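Local coordinates for cryptochrome DASH, chloroplastic/mitochondrial (Arabidopsis thaliana, PDB 2J4D), which repairs cyclobutane pyrimidine dimers in single-stranded DNA as a flavoprotein with a folate light antenna, and may also serve as a blue-light photoreceptor, at residues A[364-369]-A[378-383]; A[242-247]-A[470-475]; A[386-389]-A[393-396]; A[463-468]-A[477-482]. One frame throughout, in Å; residues are numbered along the deposited sequence.

Contact 1. Residues A[364-369]-A[378-383]; sequences ESWRDA and ANMKEL
A Met-aromatic contact between Trp366 and Met380 joins the last turn of helix 360-367 to the middle of helix 374-386. The methyl group CE of Met380 sits almost squarely on the six-membered ring of Trp366, 3.3 Å from the ring centroid and only 2° off its normal. This is a tight CH-pi contact, so centred that the atoms of that ring are almost equally far, Trp366 CZ3 being nearest CE at 3.5 Å. The sulfur follows over the same ring, SD standing 4.0 Å from the centroid. Met380 is folded back at both chi2 (-50°) and chi3 (-65°), and these two bends curl the methyl over the indole. On the way CG passes 3.2 Å from Trp366 O, so the chain also presses on the end of the helix.

That end is a Schellman motif: Ala369, with positive phi, is its C-prime residue, its N bonded to Trp366 O while Lys370 N reaches Ser365 O. The turn carries Ala369 CB in against Met380 CB at 4.1 Å, and the bent chain of Lys381 brings NZ alongside the same methyl. Two waters sit between the backbones. One lies 2.8 Å from both Arg367 O and Met380 O; the other is held mainly by Arg367 O. Trp366 NE1 is bonded to Val397 O of helix 391-404, which probably holds the indole in its orientation. At the helix end, Arg367 grips Asp368, the first residue past the helix, side-on through NE and NH2, one nitrogen to each carboxylate oxygen.

Contact 2. Residues A[242-247]-A[470-475]; sequences VTRGMR and QLRRLP
Two arginines, Arg244 beside the short strand 245-248 and Arg472 in the loop after helix 462-467, meet at the surface over the C-terminal end of that helix. They come from opposite directions, and their backbones stay well apart: the nearest pair of CA atoms, those of Arg244 and Gln470, is 15.3 Å apart. Arg472 runs straight out from CG to NE, whereas Arg244 is kinked at chi3 (58°). The two guanidinium groups meet edge to edge with their planes turned 65° apart, and Arg244 NH2 lies in the plane of the Arg472 group. NH2 of one is modelled 2.6 Å from NH2 of the other. Both are donors, so this separation is no bond, and its exact value is doubtful.

The carbonyls at the end of helix 462-467 probably account for the meeting. Phe466 O accepts from Arg244 NH1 and from Arg472 NH2, while Ala465 O takes Arg472 NE; Arg244 also makes a cation-pi contact with Phe466. With an alanine at Arg244, Phe466 O would probably lose one of its two arginine donors and the Phe466 ring its cation, cutting the tie to the helix end. The partial negative charge of these carbonyls, close to the helix end, is likely to offset part of the repulsion between the two like charges.

Contact 3. Residues A[386-389]-A[393-396]; sequences TGFM and GRQI. With FAD (flavin-adenine dinucleotide), chain C.
Arg394 hydrogen-bonds to the backbone of Met389 inside the FAD pocket of the photolyase/cryptochrome fold, where the dinucleotide is folded back on itself. Its guanidinium takes Met389 O side-on with two nitrogens: NE at 2.7 Å from above the carbonyl plane, NH2 at 3.0 Å within it. The chain is extended from CG to NE and runs along the face of the isoalloxazine, bringing NH1 to 3.2 Å from FAD C4X. The ribityl chain covers one guanidinium face, with C3' over its centre.

Phe388 closes another side. The guanidinium stands nearly upright on its ring, the planes 84° apart, with Arg394 NH2 3.6 Å from Phe388 CE1; the cation-pi attraction is long and at most weak. At its rim the same ring meets the ligand, CZ lying 3.4 Å from FAD O5'. Asp422 also forms a salt bridge to Arg394 NH2, so this nitrogen is shared between a carboxylate and a carbonyl. With a leucine in place of Arg394, Met389 O would probably lose both donors, Asp422 would be left without this cation, and the flavin face would lose the positive group beside it.

In the next layer, Thr386 OG1 accepts from Phe388 N in an ST turn at the end of helix 374-386. Met389, with CG anti to the backbone N (chi1 -173°), slides past the arginine in the opposite direction and lays SD 3.4 Å from Gly393 C.

Contact 4. Residues A[463-468]-A[477-482]; sequences YVAFWL and EKRHWP
Arg479 lays its guanidinium against Ala465 of helix 462-467, and the methyl CB stands over the centre of the flat group, 3.6 Å from CZ. Bends at chi2 (-105°) and chi3 (-96°) fold the arginine back so that a face, rather than an edge, is turned to the helix. This leaves its nitrogens for partners around the rim: NE goes to Glu460 O, and NH1 makes a weak bond to Leu474 O. The carbonyl of Arg479 lies 4.0 Å from Val464 CG2; it is buried here without any hydrogen-bond partner in the model.

At His480 the imidazole swings toward Val464. Both methyls of the valine reach the same ring carbon, CE1, with CG1 at 3.5 Å and CG2 at 3.9 Å, and the ring is met at a slant. NE2 is bonded to Asp458 O, which probably fixes the rotation of the ring. The carboxylate of Asp458 in turn accepts from Tyr463 N and Val464 N at the start of the helix. The arrangement is that of a loop doubling back on the helix it has just left, near the C-terminal end of the FAD-binding region.

Overall arrangement
All four contacts lie on the same side of the chain's centre, and contacts 1, 3 and 4 fall within the FAD-binding region. Along the chain, contact 1 closes before contact 3 opens, and contact 4 follows; contact 2 encloses the first two and crosses contact 4. Helix 374-386 is the common element: it carries a segment of contact 1, leads into contact 3 (centres about 9 Å apart) and reaches contact 4 (about 14 Å from contact 1) through Glu382 and Tyr463. Contacts 2 and 4, centres about 10 Å apart, meet at the end of helix 462-467, where Phe466 O binds both arginines. The set runs from the flavin pocket outward through packed helices to the surface.

Contact 1. Residues A[364-369]-A[378-383]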
# COMPACT_ATOMS: atom_id res chain seq x y z
N GLU A 364 5.35 -16.95 -17.70
CA GLU A 364 3.91 -17.11 -17.80
C GLU A 364 3.34 -18.25 -16.96
O GLU A 364 2.21 -18.14 -16.47
CB GLU A 364 3.49 -17.26 -19.26
CG GLU A 364 3.84 -16.03 -20.08
CD GLU A 364 3.28 -16.06 -21.48
OE1 GLU A 364 3.01 -17.17 -21.99
OE2 GLU A 364 3.11 -14.97 -22.08
N SER A 365 4.11 -19.32 -16.78
CA SER A 365 3.63 -20.45 -15.98
C SER A 365 3.49 -20.05 -14.51
O SER A 365 2.59 -20.52 -13.81
CB SER A 365 4.57 -21.66 -16.12
OG SER A 365 5.84 -21.41 -15.53
N TRP A 366 4.39 -19.17 -14.06
CA TRP A 366 4.38 -18.65 -12.70
C TRP A 366 3.18 -17.71 -12.58
O TRP A 366 2.35 -17.83 -11.69
CB TRP A 366 5.68 -17.87 -12.45
CG TRP A 366 5.85 -17.26 -11.08
CD1 TRP A 366 6.23 -17.90 -9.93
CD2 TRP A 366 5.73 -15.87 -10.74
NE1 TRP A 366 6.37 -16.99 -8.90
CE2 TRP A 366 6.07 -15.74 -9.37
CE3 TRP A 366 5.38 -14.72 -11.47
CZ2 TRP A 366 6.07 -14.50 -8.71
CZ3 TRP A 366 5.38 -13.48 -10.80
CH2 TRP A 366 5.72 -13.39 -9.44
N ARG A 367 3.12 -16.77 -13.52
CA ARG A 367 2.06 -15.77 -13.56
C ARG A 367 0.66 -16.40 -13.59
O ARG A 367 -0.24 -16.00 -12.85
CB ARG A 367 2.25 -14.89 -14.80
CG ARG A 367 1.25 -13.77 -14.94
CD ARG A 367 1.30 -13.18 -16.34
NE ARG A 367 0.70 -14.09 -17.31
CZ ARG A 367 0.82 -13.96 -18.63
NH1 ARG A 367 1.51 -12.95 -19.15
NH2 ARG A 367 0.24 -14.84 -19.44
N ASP A 368 0.50 -17.41 -14.45
CA ASP A 368 -0.79 -18.06 -14.61
C ASP A 368 -1.07 -19.24 -13.70
O ASP A 368 -2.01 -20.01 -13.94
CB ASP A 368 -1.00 -18.46 -16.07
CG ASP A 368 -0.90 -17.28 -17.01
OD1 ASP A 368 -1.16 -16.14 -16.56
OD2 ASP A 368 -0.56 -17.49 -18.19
N ALA A 369 -0.28 -19.39 -12.65
CA ALA A 369 -0.48 -20.47 -11.70
C ALA A 369 -0.52 -21.85 -12.36
O ALA A 369 -1.44 -22.63 -12.11
CB ALA A 369 -1.76 -20.23 -10.91
N ALA A 378 -1.40 -21.81 -5.98
CA ALA A 378 -2.49 -21.29 -5.17
C ALA A 378 -2.22 -19.82 -4.84
O ALA A 378 -3.13 -18.99 -4.91
CB ALA A 378 -2.62 -22.11 -3.88
N ASN A 379 -0.99 -19.50 -4.48
CA ASN A 379 -0.65 -18.13 -4.15
C ASN A 379 -0.77 -17.21 -5.37
O ASN A 379 -1.33 -16.12 -5.26
CB ASN A 379 0.77 -18.06 -3.56
CG ASN A 379 0.78 -18.23 -2.05
OD1 ASN A 379 0.37 -17.33 -1.31
ND2 ASN A 379 1.23 -19.40 -1.58
N MET A 380 -0.28 -17.66 -6.52
CA MET A 380 -0.36 -16.82 -7.72
C MET A 380 -1.81 -16.64 -8.16
O MET A 380 -2.17 -15.60 -8.72
CB MET A 380 0.48 -17.43 -8.85
CG MET A 380 1.97 -17.55 -8.51
SD MET A 380 2.68 -16.00 -7.86
CE MET A 380 2.52 -14.94 -9.34
N LYS A 381 -2.64 -17.65 -7.92
CA LYS A 381 -4.04 -17.55 -8.30
C LYS A 381 -4.72 -16.58 -7.32
O LYS A 381 -5.57 -15.78 -7.71
CB LYS A 381 -4.72 -18.92 -8.25
CG LYS A 381 -6.10 -18.95 -8.90
CD LYS A 381 -6.68 -20.36 -8.97
CE LYS A 381 -5.82 -21.30 -9.83
NZ LYS A 381 -5.76 -20.93 -11.28
N GLU A 382 -4.35 -16.65 -6.04
CA GLU A 382 -4.93 -15.74 -5.05
C GLU A 382 -4.66 -14.31 -5.49
O GLU A 382 -5.54 -13.44 -5.48
CB GLU A 382 -4.33 -15.97 -3.66
CG GLU A 382 -4.94 -15.04 -2.60
CD GLU A 382 -4.35 -15.21 -1.21
OE1 GLU A 382 -3.64 -16.20 -0.96
OE2 GLU A 382 -4.62 -14.34 -0.35
N LEU A 383 -3.42 -14.07 -5.89
CA LEU A 383 -2.99 -12.74 -6.34
C LEU A 383 -3.77 -12.20 -7.54
O LEU A 383 -4.28 -11.09 -7.49
CB LEU A 383 -1.51 -12.78 -6.68
CG LEU A 383 -0.94 -11.49 -7.28
CD1 LEU A 383 -1.04 -10.35 -6.24
CD2 LEU A 383 0.50 -11.72 -7.68
O HOH W 1 -0.79 -14.19 -10.72
O HOH W 2 -2.91 -16.61 -11.97

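Contact 2. Residues A[242-247]-A[470-475]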
# COMPACT_ATOMS: atom_id res chain seq x y z
N VAL A 242 -13.83 -9.39 -7.96
CA VAL A 242 -13.29 -10.50 -7.19
C VAL A 242 -14.32 -11.62 -7.19
O VAL A 242 -15.44 -11.45 -6.74
CB VAL A 242 -13.01 -10.07 -5.73
CG1 VAL A 242 -12.54 -11.26 -4.89
CG2 VAL A 242 -11.95 -8.97 -5.73
N THR A 243 -13.92 -12.77 -7.71
CA THR A 243 -14.83 -13.91 -7.80
C THR A 243 -14.80 -14.81 -6.57
O THR A 243 -15.83 -15.39 -6.20
CB THR A 243 -14.48 -14.74 -9.05
OG1 THR A 243 -13.10 -15.09 -9.02
CG2 THR A 243 -14.75 -13.94 -10.32
N ARG A 244 -13.64 -14.92 -5.93
CA ARG A 244 -13.47 -15.76 -4.74
C ARG A 244 -12.54 -15.08 -3.75
O ARG A 244 -11.78 -14.19 -4.12
CB ARG A 244 -12.82 -17.09 -5.09
CG ARG A 244 -13.43 -17.85 -6.23
CD ARG A 244 -12.76 -19.22 -6.28
NE ARG A 244 -12.96 -19.91 -5.01
CZ ARG A 244 -12.26 -20.95 -4.60
NH1 ARG A 244 -11.29 -21.44 -5.36
NH2 ARG A 244 -12.54 -21.52 -3.43
N GLY A 245 -12.57 -15.54 -2.50
CA GLY A 245 -11.69 -15.00 -1.48
C GLY A 245 -12.00 -13.60 -0.97
O GLY A 245 -13.13 -13.15 -0.99
N MET A 246 -10.96 -12.90 -0.53
CA MET A 246 -11.11 -11.56 0.02
C MET A 246 -11.35 -10.45 -0.99
O MET A 246 -10.60 -10.27 -1.94
CB MET A 246 -9.89 -11.22 0.87
CG MET A 246 -9.74 -12.12 2.08
SD MET A 246 -8.35 -11.66 3.12
CE MET A 246 -7.00 -12.56 2.31
N ARG A 247 -12.42 -9.71 -0.74
CA ARG A 247 -12.81 -8.58 -1.57
C ARG A 247 -12.57 -7.34 -0.69
O ARG A 247 -13.38 -6.99 0.15
CB ARG A 247 -14.30 -8.72 -1.93
CG ARG A 247 -14.84 -7.76 -2.97
CD ARG A 247 -14.98 -6.36 -2.43
NE ARG A 247 -16.02 -5.60 -3.12
CZ ARG A 247 -15.92 -4.31 -3.44
NH1 ARG A 247 -14.81 -3.64 -3.14
NH2 ARG A 247 -16.92 -3.69 -4.04
N GLN A 470 -9.52 -28.74 -7.40
CA GLN A 470 -9.33 -30.12 -7.86
C GLN A 470 -8.49 -30.94 -6.87
O GLN A 470 -8.26 -32.13 -7.09
CB GLN A 470 -8.67 -30.17 -9.24
CG GLN A 470 -7.23 -29.71 -9.29
CD GLN A 470 -7.09 -28.25 -9.68
OE1 GLN A 470 -7.74 -27.38 -9.10
NE2 GLN A 470 -6.25 -27.97 -10.67
N LEU A 471 -8.05 -30.31 -5.78
CA LEU A 471 -7.25 -31.00 -4.77
C LEU A 471 -8.06 -31.26 -3.50
O LEU A 471 -7.61 -31.99 -2.61
CB LEU A 471 -6.01 -30.17 -4.40
CG LEU A 471 -5.07 -29.68 -5.50
CD1 LEU A 471 -3.94 -28.88 -4.86
CD2 LEU A 471 -4.52 -30.86 -6.29
N ARG A 472 -9.23 -30.65 -3.41
CA ARG A 472 -10.09 -30.78 -2.24
C ARG A 472 -10.44 -32.21 -1.81
O ARG A 472 -10.55 -32.49 -0.62
CB ARG A 472 -11.39 -30.00 -2.44
CG ARG A 472 -11.22 -28.51 -2.27
CD ARG A 472 -12.46 -27.73 -2.66
NE ARG A 472 -12.15 -26.30 -2.70
CZ ARG A 472 -13.05 -25.33 -2.80
NH1 ARG A 472 -14.34 -25.63 -2.88
NH2 ARG A 472 -12.65 -24.07 -2.83
N ARG A 473 -10.60 -33.09 -2.79
CA ARG A 473 -10.96 -34.48 -2.50
C ARG A 473 -9.80 -35.29 -1.96
O ARG A 473 -10.00 -36.23 -1.18
CB ARG A 473 -11.48 -35.14 -3.77
CG ARG A 473 -10.42 -35.35 -4.83
CD ARG A 473 -11.07 -35.60 -6.17
NE ARG A 473 -10.13 -36.09 -7.17
CZ ARG A 473 -9.47 -37.24 -7.07
NH1 ARG A 473 -9.65 -38.02 -6.01
NH2 ARG A 473 -8.64 -37.62 -8.03
N LEU A 474 -8.58 -34.94 -2.36
CA LEU A 474 -7.40 -35.65 -1.93
C LEU A 474 -7.09 -35.48 -0.45
O LEU A 474 -7.43 -34.47 0.16
CB LEU A 474 -6.18 -35.18 -2.72
CG LEU A 474 -6.34 -35.08 -4.23
CD1 LEU A 474 -5.08 -34.46 -4.81
CD2 LEU A 474 -6.58 -36.46 -4.81
N PRO A 475 -6.44 -36.49 0.15
CA PRO A 475 -6.08 -36.43 1.57
C PRO A 475 -4.83 -35.55 1.58
O PRO A 475 -4.27 -35.30 0.52
CB PRO A 475 -5.76 -37.87 1.89
CG PRO A 475 -5.09 -38.34 0.62
CD PRO A 475 -6.01 -37.77 -0.45

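Contact 3. Residues A[386-389]-A[393-396]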
# COMPACT_ATOMS: atom_id res chain seq x y z
N THR A 386 -7.63 -11.77 -6.38
CA THR A 386 -7.97 -10.80 -5.33
C THR A 386 -7.08 -9.57 -5.23
O THR A 386 -7.47 -8.58 -4.62
CB THR A 386 -7.95 -11.47 -3.95
OG1 THR A 386 -6.60 -11.86 -3.66
CG2 THR A 386 -8.84 -12.73 -3.92
N GLY A 387 -5.87 -9.63 -5.79
CA GLY A 387 -4.97 -8.49 -5.69
C GLY A 387 -4.23 -8.48 -4.35
O GLY A 387 -3.62 -7.48 -3.97
N PHE A 388 -4.29 -9.60 -3.64
CA PHE A 388 -3.61 -9.72 -2.35
C PHE A 388 -2.95 -11.09 -2.25
O PHE A 388 -3.36 -12.04 -2.92
CB PHE A 388 -4.62 -9.57 -1.20
CG PHE A 388 -3.99 -9.56 0.17
CD1 PHE A 388 -3.52 -8.37 0.72
CD2 PHE A 388 -3.84 -10.74 0.90
CE1 PHE A 388 -2.90 -8.35 1.98
CE2 PHE A 388 -3.23 -10.73 2.17
CZ PHE A 388 -2.76 -9.53 2.70
N MET A 389 -1.90 -11.18 -1.43
CA MET A 389 -1.20 -12.44 -1.18
C MET A 389 -0.63 -12.30 0.22
O MET A 389 -0.18 -11.20 0.60
CB MET A 389 -0.06 -12.67 -2.18
CG MET A 389 0.58 -14.06 -2.04
SD MET A 389 2.02 -14.35 -3.09
CE MET A 389 1.36 -14.00 -4.74
N GLY A 393 3.23 -16.18 1.61
CA GLY A 393 3.15 -16.56 0.21
C GLY A 393 4.06 -15.74 -0.69
O GLY A 393 4.71 -16.28 -1.59
N ARG A 394 4.12 -14.43 -0.45
CA ARG A 394 4.96 -13.56 -1.26
C ARG A 394 6.43 -13.94 -1.14
O ARG A 394 7.16 -13.92 -2.12
CB ARG A 394 4.79 -12.09 -0.83
CG ARG A 394 3.37 -11.58 -0.96
CD ARG A 394 3.27 -10.07 -0.67
NE ARG A 394 1.92 -9.71 -0.23
CZ ARG A 394 1.40 -8.49 -0.29
NH1 ARG A 394 2.11 -7.48 -0.80
NH2 ARG A 394 0.17 -8.28 0.16
N GLN A 395 6.87 -14.28 0.07
CA GLN A 395 8.26 -14.67 0.25
C GLN A 395 8.54 -15.97 -0.52
O GLN A 395 9.58 -16.12 -1.16
CB GLN A 395 8.58 -14.88 1.73
CG GLN A 395 8.39 -13.64 2.60
CD GLN A 395 8.86 -13.88 4.02
OE1 GLN A 395 10.05 -13.96 4.28
NE2 GLN A 395 7.91 -14.01 4.94
N ILE A 396 7.60 -16.91 -0.44
CA ILE A 396 7.75 -18.19 -1.11
C ILE A 396 7.76 -18.07 -2.64
O ILE A 396 8.69 -18.56 -3.29
CB ILE A 396 6.63 -19.16 -0.68
CG1 ILE A 396 6.74 -19.43 0.83
CG2 ILE A 396 6.74 -20.47 -1.45
CD1 ILE A 396 5.57 -20.20 1.40
PA FAD C . 0.53 -7.61 8.61
O1A FAD C . -0.78 -7.42 9.26
O2A FAD C . 1.36 -8.80 8.94
O5B FAD C . 1.46 -6.32 8.85
C5B FAD C . 0.87 -5.05 9.21
C4B FAD C . 1.46 -3.97 8.30
O4B FAD C . 2.87 -3.96 8.46
C3B FAD C . 1.21 -4.18 6.81
O3B FAD C . -0.09 -3.77 6.40
C2B FAD C . 2.34 -3.39 6.22
O2B FAD C . 2.06 -2.02 6.01
C1B FAD C . 3.50 -3.65 7.20
N9A FAD C . 4.40 -4.76 6.83
C8A FAD C . 4.36 -6.06 7.28
N7A FAD C . 5.33 -6.81 6.76
C5A FAD C . 6.03 -5.95 5.94
C6A FAD C . 7.15 -6.15 5.11
N6A FAD C . 7.80 -7.30 4.98
N1A FAD C . 7.61 -5.06 4.39
C2A FAD C . 6.97 -3.85 4.49
N3A FAD C . 5.89 -3.59 5.26
C4A FAD C . 5.45 -4.68 5.96
N1 FAD C . 3.78 -4.69 1.34
C2 FAD C . 3.17 -3.55 0.85
O2 FAD C . 2.60 -2.78 1.59
N3 FAD C . 3.23 -3.31 -0.53
C4 FAD C . 3.86 -4.15 -1.45
O4 FAD C . 3.87 -3.88 -2.66
C4X FAD C . 4.48 -5.32 -0.94
N5 FAD C . 5.14 -6.22 -1.79
C5X FAD C . 5.84 -7.31 -1.27
C6 FAD C . 6.60 -8.14 -2.11
C7 FAD C . 7.32 -9.25 -1.61
C7M FAD C . 8.12 -10.10 -2.57
C8 FAD C . 7.27 -9.53 -0.20
C8M FAD C . 8.02 -10.70 0.42
C9 FAD C . 6.52 -8.70 0.65
C9A FAD C . 5.79 -7.58 0.15
N10 FAD C . 5.02 -6.72 0.99
C10 FAD C . 4.42 -5.56 0.46
C1' FAD C . 5.15 -6.82 2.48
C2' FAD C . 4.14 -7.72 3.21
O2' FAD C . 4.10 -9.00 2.60
C3' FAD C . 2.75 -7.08 3.16
O3' FAD C . 2.78 -5.75 3.72
C4' FAD C . 1.67 -7.84 3.96
O4' FAD C . 1.49 -9.16 3.42
C5' FAD C . 0.36 -7.07 3.87
O5' FAD C . -0.66 -7.75 4.62
P FAD C . -1.06 -7.43 6.11
O1P FAD C . -1.52 -6.03 6.09
O2P FAD C . -2.09 -8.41 6.55
O3P FAD C . 0.20 -7.70 7.03

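Contact 4. Residues A[463-468]-A[477-482]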
# COMPACT_ATOMS: atom_id res chain seq x y z
N TYR A 463 -5.05 -24.56 2.46
CA TYR A 463 -4.87 -23.39 1.60
C TYR A 463 -4.85 -23.72 0.11
O TYR A 463 -5.61 -23.15 -0.66
CB TYR A 463 -3.57 -22.64 1.97
CG TYR A 463 -3.26 -21.49 1.03
CD1 TYR A 463 -3.98 -20.29 1.09
CD2 TYR A 463 -2.26 -21.60 0.06
CE1 TYR A 463 -3.73 -19.25 0.20
CE2 TYR A 463 -2.00 -20.57 -0.84
CZ TYR A 463 -2.74 -19.40 -0.76
OH TYR A 463 -2.49 -18.38 -1.66
N VAL A 464 -3.99 -24.64 -0.30
CA VAL A 464 -3.94 -24.98 -1.72
C VAL A 464 -5.26 -25.58 -2.21
O VAL A 464 -5.65 -25.38 -3.36
CB VAL A 464 -2.78 -25.94 -2.04
CG1 VAL A 464 -1.47 -25.30 -1.64
CG2 VAL A 464 -2.96 -27.27 -1.32
N ALA A 465 -5.97 -26.27 -1.32
CA ALA A 465 -7.25 -26.89 -1.67
C ALA A 465 -8.34 -25.85 -1.90
O ALA A 465 -9.22 -26.03 -2.75
CB ALA A 465 -7.69 -27.86 -0.56
N PHE A 466 -8.29 -24.77 -1.13
CA PHE A 466 -9.28 -23.72 -1.29
C PHE A 466 -9.14 -23.06 -2.66
O PHE A 466 -10.13 -22.80 -3.34
CB PHE A 466 -9.12 -22.66 -0.18
CG PHE A 466 -9.99 -21.45 -0.37
CD1 PHE A 466 -9.53 -20.33 -1.06
CD2 PHE A 466 -11.31 -21.45 0.10
CE1 PHE A 466 -10.36 -19.23 -1.28
CE2 PHE A 466 -12.15 -20.36 -0.12
CZ PHE A 466 -11.67 -19.24 -0.82
N TRP A 467 -7.90 -22.80 -3.07
CA TRP A 467 -7.63 -22.15 -4.34
C TRP A 467 -7.59 -23.07 -5.55
O TRP A 467 -7.90 -22.64 -6.67
CB TRP A 467 -6.33 -21.35 -4.26
CG TRP A 467 -6.50 -20.08 -3.48
CD1 TRP A 467 -6.03 -19.82 -2.22
CD2 TRP A 467 -7.29 -18.95 -3.86
NE1 TRP A 467 -6.49 -18.59 -1.79
CE2 TRP A 467 -7.27 -18.04 -2.78
CE3 TRP A 467 -8.02 -18.62 -5.01
CZ2 TRP A 467 -7.95 -16.82 -2.81
CZ3 TRP A 467 -8.71 -17.41 -5.05
CH2 TRP A 467 -8.66 -16.52 -3.95
N LEU A 468 -7.21 -24.32 -5.33
CA LEU A 468 -7.13 -25.29 -6.41
C LEU A 468 -8.11 -26.41 -6.06
O LEU A 468 -7.71 -27.49 -5.64
CB LEU A 468 -5.69 -25.82 -6.51
CG LEU A 468 -4.62 -24.71 -6.59
CD1 LEU A 468 -3.23 -25.30 -6.52
CD2 LEU A 468 -4.80 -23.93 -7.87
N GLU A 477 -0.91 -34.80 2.06
CA GLU A 477 0.12 -35.64 1.47
C GLU A 477 -0.06 -35.57 -0.04
O GLU A 477 0.87 -35.23 -0.76
CB GLU A 477 -0.00 -37.10 1.95
CG GLU A 477 -0.26 -37.29 3.46
CD GLU A 477 0.06 -36.07 4.31
OE1 GLU A 477 1.06 -35.38 4.04
OE2 GLU A 477 -0.70 -35.80 5.28
N LYS A 478 -1.26 -35.89 -0.52
CA LYS A 478 -1.50 -35.81 -1.95
C LYS A 478 -1.78 -34.36 -2.33
O LYS A 478 -1.45 -33.93 -3.43
CB LYS A 478 -2.68 -36.69 -2.37
CG LYS A 478 -2.33 -38.17 -2.46
CD LYS A 478 -1.07 -38.40 -3.31
CE LYS A 478 -1.38 -38.74 -4.77
NZ LYS A 478 -0.14 -38.89 -5.59
N ARG A 479 -2.37 -33.62 -1.40
CA ARG A 479 -2.68 -32.22 -1.64
C ARG A 479 -1.42 -31.47 -2.09
O ARG A 479 -1.49 -30.62 -2.96
CB ARG A 479 -3.25 -31.58 -0.38
CG ARG A 479 -4.35 -32.41 0.26
CD ARG A 479 -5.74 -31.86 0.02
NE ARG A 479 -6.17 -31.04 1.15
CZ ARG A 479 -7.43 -30.85 1.50
NH1 ARG A 479 -8.41 -31.43 0.82
NH2 ARG A 479 -7.72 -30.08 2.55
N HIS A 480 -0.28 -31.79 -1.50
CA HIS A 480 0.94 -31.09 -1.89
C HIS A 480 1.82 -31.80 -2.91
O HIS A 480 2.69 -31.18 -3.51
CB HIS A 480 1.75 -30.72 -0.65
CG HIS A 480 1.21 -29.52 0.06
ND1 HIS A 480 1.14 -28.28 -0.54
CD2 HIS A 480 0.66 -29.38 1.29
CE1 HIS A 480 0.57 -27.42 0.30
NE2 HIS A 480 0.27 -28.06 1.41
N TRP A 481 1.58 -33.09 -3.12
CA TRP A 481 2.32 -33.86 -4.12
C TRP A 481 1.29 -34.77 -4.76
O TRP A 481 1.30 -35.98 -4.57
CB TRP A 481 3.46 -34.64 -3.46
CG TRP A 481 4.38 -33.72 -2.72
CD1 TRP A 481 4.38 -33.46 -1.38
CD2 TRP A 481 5.36 -32.84 -3.30
NE1 TRP A 481 5.27 -32.45 -1.09
CE2 TRP A 481 5.89 -32.05 -2.25
CE3 TRP A 481 5.82 -32.62 -4.61
CZ2 TRP A 481 6.87 -31.07 -2.46
CZ3 TRP A 481 6.80 -31.65 -4.82
CH2 TRP A 481 7.31 -30.88 -3.75
N PRO A 482 0.37 -34.17 -5.53
CA PRO A 482 -0.73 -34.83 -6.24
C PRO A 482 -0.32 -35.63 -7.46
O PRO A 482 -1.07 -36.50 -7.92
CB PRO A 482 -1.63 -33.66 -6.60
CG PRO A 482 -0.62 -32.61 -6.97
CD PRO A 482 0.41 -32.73 -5.86